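Local coordinates for flavoprotein (Thermotoga maritima, PDB 5V8S) that probably transfers electrons as an FMN-binding oxidoreductase of the flavo-diiron family, with a mu-oxo-diiron centre in its metallo-beta-lactamase-like part, at residues A[92-97]-A[166-171]. The protein carries 1 engineered substitution. Sequence-based numbering, arbitrary orientation.
With FEO (mu-oxo-diiron), chain C.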
# COMPACT_ATOMS: atom_id res chain seq x y z
N HIS A 92 -34.99 -23.65 -9.94
CA HIS A 92 -34.87 -22.37 -9.25
C HIS A 92 -33.41 -22.08 -8.98
O HIS A 92 -32.64 -23.00 -8.69
CB HIS A 92 -35.59 -22.42 -7.90
CG HIS A 92 -37.06 -22.56 -8.01
ND1 HIS A 92 -37.67 -23.76 -8.33
CD2 HIS A 92 -38.06 -21.67 -7.82
CE1 HIS A 92 -38.98 -23.59 -8.36
NE2 HIS A 92 -39.24 -22.33 -8.06
N ILE A 93 -33.04 -20.81 -9.08
CA ILE A 93 -31.74 -20.33 -8.60
C ILE A 93 -31.99 -19.12 -7.70
O ILE A 93 -32.60 -18.13 -8.13
CB ILE A 93 -30.79 -19.95 -9.75
CG1 ILE A 93 -30.55 -21.15 -10.67
CG2 ILE A 93 -29.45 -19.46 -9.18
CD1 ILE A 93 -29.79 -20.85 -11.94
N ILE A 94 -31.51 -19.20 -6.46
CA ILE A 94 -31.62 -18.10 -5.50
C ILE A 94 -30.28 -17.38 -5.44
O ILE A 94 -29.24 -18.00 -5.24
CB ILE A 94 -32.02 -18.60 -4.10
CG1 ILE A 94 -33.44 -19.21 -4.15
CG2 ILE A 94 -31.97 -17.44 -3.09
CD1 ILE A 94 -33.92 -19.80 -2.82
N VAL A 95 -30.32 -16.08 -5.66
CA VAL A 95 -29.14 -15.23 -5.65
C VAL A 95 -29.26 -14.29 -4.45
O VAL A 95 -29.94 -13.26 -4.52
CB VAL A 95 -28.99 -14.46 -6.97
CG1 VAL A 95 -27.75 -13.58 -6.95
CG2 VAL A 95 -28.93 -15.45 -8.13
N ASN A 96 -28.60 -14.64 -3.35
CA ASN A 96 -28.66 -13.82 -2.15
C ASN A 96 -27.86 -12.52 -2.31
O ASN A 96 -28.14 -11.55 -1.60
CB ASN A 96 -28.08 -14.60 -0.97
CG ASN A 96 -29.00 -15.71 -0.49
OD1 ASN A 96 -30.17 -15.47 -0.18
ND2 ASN A 96 -28.47 -16.95 -0.40
N HIS A 97 -26.89 -12.49 -3.23
CA HIS A 97 -25.93 -11.40 -3.39
C HIS A 97 -25.27 -11.64 -4.73
O HIS A 97 -24.96 -12.78 -5.08
CB HIS A 97 -24.93 -11.50 -2.22
CG HIS A 97 -23.75 -10.56 -2.25
ND1 HIS A 97 -23.83 -9.19 -2.43
CD2 HIS A 97 -22.45 -10.82 -1.98
CE1 HIS A 97 -22.62 -8.66 -2.31
NE2 HIS A 97 -21.77 -9.63 -2.03
N ASP A 166 -27.89 -5.11 -2.25
CA ASP A 166 -28.67 -6.24 -2.74
C ASP A 166 -28.76 -7.40 -1.75
O ASP A 166 -29.47 -8.37 -2.03
CB ASP A 166 -28.10 -6.77 -4.06
CG ASP A 166 -26.73 -7.44 -3.92
OD1 ASP A 166 -26.09 -7.31 -2.85
OD2 ASP A 166 -26.31 -8.12 -4.89
N THR A 167 -28.08 -7.34 -0.62
CA THR A 167 -27.88 -8.53 0.19
C THR A 167 -29.15 -8.95 0.91
O THR A 167 -29.86 -8.13 1.49
CB THR A 167 -26.71 -8.35 1.16
OG1 THR A 167 -26.90 -7.20 1.99
CG2 THR A 167 -25.49 -8.10 0.40
N MET A 168 -29.43 -10.25 0.85
CA MET A 168 -30.52 -10.86 1.58
C MET A 168 -30.05 -12.22 2.07
O MET A 168 -29.00 -12.73 1.67
CB MET A 168 -31.76 -11.02 0.69
CG MET A 168 -31.59 -11.99 -0.44
SD MET A 168 -33.17 -12.25 -1.29
CE MET A 168 -32.74 -13.62 -2.34
N VAL A 169 -30.84 -12.83 2.95
CA VAL A 169 -30.59 -14.19 3.40
C VAL A 169 -31.86 -14.99 3.17
O VAL A 169 -32.96 -14.44 3.17
CB VAL A 169 -30.12 -14.24 4.87
CG1 VAL A 169 -28.81 -13.47 5.06
CG2 VAL A 169 -31.17 -13.66 5.78
N THR A 170 -31.70 -16.29 2.95
CA THR A 170 -32.80 -17.21 2.67
C THR A 170 -32.94 -18.17 3.84
O THR A 170 -31.98 -18.83 4.24
CB THR A 170 -32.52 -17.99 1.38
OG1 THR A 170 -32.45 -17.08 0.27
CG2 THR A 170 -33.60 -19.01 1.09
N TYR A 171 -34.14 -18.23 4.40
CA TYR A 171 -34.44 -19.04 5.58
C TYR A 171 -35.36 -20.18 5.17
O TYR A 171 -36.44 -19.94 4.64
CB TYR A 171 -35.14 -18.16 6.61
CG TYR A 171 -35.54 -18.86 7.88
CD1 TYR A 171 -34.61 -19.07 8.88
CD2 TYR A 171 -36.86 -19.27 8.10
CE1 TYR A 171 -34.96 -19.69 10.07
CE2 TYR A 171 -37.22 -19.91 9.29
CZ TYR A 171 -36.27 -20.11 10.27
OH TYR A 171 -36.62 -20.73 11.46
FE1 FEO C . -19.65 -9.81 -1.38
FE2 FEO C . -18.72 -13.09 -1.22
O FEO C . -19.24 -11.51 -2.09
O HOH W 1 -30.21 -10.51 -4.16
O HOH W 2 -17.56 -10.01 -0.68
O HOH W 3 -17.22 -11.84 -0.05
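Ile94 turns its CG2 methyl toward Thr170 and Met168; with CG1 beside the backbone N (chi1 -64°), CG2 is left anti to it, and that methyl lies 4.0 Å from CE of Met168, the two side chains crossing at about a right angle. Its CD1 meets the CG2 methyl of Thr170. At Val95 the exchange passes to the backbone: a water donates both to Val95 O and to Asp166 O, bridging the two segments, and the Met168 methyl rests near the same Val95 carbonyl. Asn96 makes two hydrogen bonds across the contact. Its OD1 accepts the Thr170 hydroxyl in the carbonyl plane, on a lone pair, at 2.8 Å between OD1 and OG1, while ND2 is hydrogen-bonded to a group beyond the two segments. The backbone O of Asn96 accepts Met168 N at 3.1 Å, and Thr167 CA adds a CH...O contact to this oxygen. Here two sheets of a metallo-beta-lactamase-type sandwich face each other: strand 92-94 belongs to one, strand 168-172 to the other, and the loops following the first and preceding the second converge on the diiron site. His97 ends the walk as an iron ligand. NE2 binds FE1 at 2.2 Å, in a site shared with Glu99, His163 and Asp180, and ND1, the other ring nitrogen, donates to the syn lone pair of Asp166 OD1 at 3.0 Å. This bond is nearly straight (167°) and in the ring plane, although ring and carboxylate planes stand 71° apart; it makes Asp166 a second-shell residue that fixes the imidazole's rotation, its own OD2 being held by Thr98 OG1.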